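Carbonic anhydrase (Glaciozyma antarctica, PDB 5ZTP) probably catalyses the reversible hydration of carbon dioxide to bicarbonate and a proton, as a carbonic anhydrase from a cold-adapted yeast. Local coordinates at residues 63-68 with 123-128. Residues are numbered along the deposited sequence; the frame is centred on the assembly and turned at random.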
loop_
_atom_site.group_PDB
_atom_site.type_symbol
_atom_site.label_atom_id
_atom_site.label_comp_id
_atom_site.label_asym_id
_atom_site.label_seq_id
_atom_site.Cartn_x
_atom_site.Cartn_y
_atom_site.Cartn_z
ATOM N N GLY A 63 2.050 -0.531 9.261
ATOM C CA GLY A 63 3.318 -0.026 9.740
ATOM C C GLY A 63 4.116 0.758 8.720
ATOM O O GLY A 63 4.914 1.614 9.090
ATOM N N GLY A 64 3.918 0.491 7.438
ATOM C CA GLY A 64 4.723 1.116 6.419
ATOM C C GLY A 64 6.097 0.479 6.345
ATOM O O GLY A 64 7.099 1.158 6.093
ATOM N N ARG A 65 6.147 -0.837 6.512
ATOM C CA ARG A 65 7.414 -1.528 6.680
ATOM C C ARG A 65 8.055 -1.921 5.367
ATOM O O ARG A 65 7.427 -2.537 4.518
ATOM C CB ARG A 65 7.246 -2.783 7.569
ATOM C CG ARG A 65 6.683 -2.500 8.937
ATOM C CD ARG A 65 7.601 -1.545 9.691
ATOM N NE ARG A 65 8.196 -2.156 10.896
ATOM C CZ ARG A 65 9.500 -2.286 11.153
ATOM N NH1 ARG A 65 10.422 -1.863 10.286
ATOM N NH2 ARG A 65 9.875 -2.870 12.302
ATOM N N ALA A 66 9.342 -1.590 5.266
ATOM C CA ALA A 66 10.182 -1.850 4.092
ATOM C C ALA A 66 10.215 -3.311 3.714
ATOM O O ALA A 66 10.046 -3.629 2.530
ATOM C CB ALA A 66 11.607 -1.356 4.326
ATOM N N SER A 67 10.456 -4.193 4.693
ATOM C CA SER A 67 10.651 -5.636 4.401
ATOM C C SER A 67 9.455 -6.143 3.655
ATOM O O SER A 67 9.594 -6.839 2.662
ATOM C CB SER A 67 10.856 -6.496 5.676
ATOM O OG SER A 67 9.741 -6.485 6.579
ATOM N N ASP A 68 8.282 -5.746 4.136
ATOM C CA ASP A 68 7.004 -6.158 3.555
ATOM C C ASP A 68 6.795 -5.609 2.160
ATOM O O ASP A 68 6.213 -6.259 1.328
ATOM C CB ASP A 68 5.852 -5.679 4.438
ATOM C CG ASP A 68 4.586 -6.403 4.151
ATOM O OD1 ASP A 68 4.649 -7.566 3.745
ATOM O OD2 ASP A 68 3.515 -5.825 4.328
ATOM N N ALA A 123 4.615 -12.793 10.920
ATOM C CA ALA A 123 5.426 -11.818 11.605
ATOM C C ALA A 123 4.685 -10.515 11.374
ATOM O O ALA A 123 4.529 -10.086 10.213
ATOM C CB ALA A 123 6.831 -11.774 11.041
ATOM N N CYS A 124 4.209 -9.900 12.459
ATOM C CA CYS A 124 3.473 -8.650 12.356
ATOM C C CYS A 124 4.333 -7.438 12.041
ATOM O O CYS A 124 3.835 -6.488 11.443
ATOM C CB CYS A 124 2.662 -8.397 13.610
ATOM S SG CYS A 124 1.468 -9.718 13.900
ATOM N N LEU A 125 5.610 -7.457 12.439
ATOM C CA LEU A 125 6.526 -6.347 12.157
ATOM C C LEU A 125 6.187 -5.053 12.967
ATOM O O LEU A 125 6.410 -3.935 12.506
ATOM C CB LEU A 125 6.559 -6.025 10.655
ATOM C CG LEU A 125 6.972 -6.905 9.459
ATOM C CD1 LEU A 125 7.132 -8.346 9.823
ATOM C CD2 LEU A 125 6.029 -6.732 8.293
ATOM N N GLU A 126 5.686 -5.229 14.196
ATOM C CA GLU A 126 5.492 -4.151 15.172
ATOM C C GLU A 126 6.804 -3.415 15.493
ATOM O O GLU A 126 7.901 -3.888 15.203
ATOM C CB GLU A 126 4.848 -4.728 16.444
ATOM C CG GLU A 126 5.755 -5.595 17.322
ATOM C CD GLU A 126 5.660 -7.070 17.055
ATOM O OE1 GLU A 126 5.252 -7.460 15.953
ATOM O OE2 GLU A 126 6.000 -7.832 17.983
ATOM N N PHE A 127 6.673 -2.225 16.057
ATOM C CA PHE A 127 7.828 -1.473 16.503
ATOM C C PHE A 127 7.489 -0.669 17.740
ATOM O O PHE A 127 6.335 -0.281 17.951
ATOM C CB PHE A 127 8.415 -0.555 15.406
ATOM C CG PHE A 127 7.389 0.305 14.660
ATOM C CD1 PHE A 127 7.035 1.588 15.130
ATOM C CD2 PHE A 127 6.817 -0.141 13.463
ATOM C CE1 PHE A 127 6.109 2.372 14.449
ATOM C CE2 PHE A 127 5.894 0.641 12.786
ATOM C CZ PHE A 127 5.544 1.900 13.273
ATOM N N PRO A 128 8.503 -0.434 18.581
ATOM C CA PRO A 128 8.278 0.341 19.769
ATOM C C PRO A 128 8.494 1.852 19.539
ATOM O O PRO A 128 8.025 2.657 20.318
ATOM C CB PRO A 128 9.312 -0.254 20.732
ATOM C CG PRO A 128 10.484 -0.563 19.849
ATOM C CD PRO A 128 9.899 -0.939 18.516
#
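Arg-65 lays the aliphatic part of its side chain across Leu-125, with Arg-65 CG 3.9 Å from Leu-125 CB. The chain bends at chi2 and chi3, which brings NE back to the loop backbone. There Arg-65 NE donates a hydrogen bond to Leu-125 O, 3.0 Å long. The N-H...O angle is 155°, and the donor is tilted 19° from the carbonyl plane. Glu-126 O lies in the guanidinium plane, at its edge, 3.7 Å from Arg-65 NH2, too far to count as a hydrogen bond. Arg-65 NH1 makes a salt bridge to Asp-137 of helix 130-143. Phe-127 lies obliquely beside the guanidinium, its CD2 3.5 Å from Arg-65 NE. The two planes are 82° apart, so they do not stack. The ring reaches the backbone of Gly-63, with CE2 3.9 Å from Gly-63 O. The branched end of Leu-125 meets the first turn of helix 66-79. Its CD2 is 4.0 Å from Asp-68 CB, and its CG lies near Ser-67 OG. Asp-68 pairs with Arg-71 of the second subunit, which also packs on Arg-65 and Leu-125, so the contact is part of the subunit interface. Replacing Arg-65 by an alanine is likely to leave Leu-125 O without this donor and Asp-137 without its salt-bridge mate. The contact joins the turn before helix 66-79 to the loop leading into helix 130-143, in a fold consistent with a beta-class carbonic anhydrase. One charged side chain grips a backbone carbonyl and a carboxylate, while its methylenes pack on Leu-125 and Phe-127 flanks the guanidinium, which probably limits the arginine's freedom to turn.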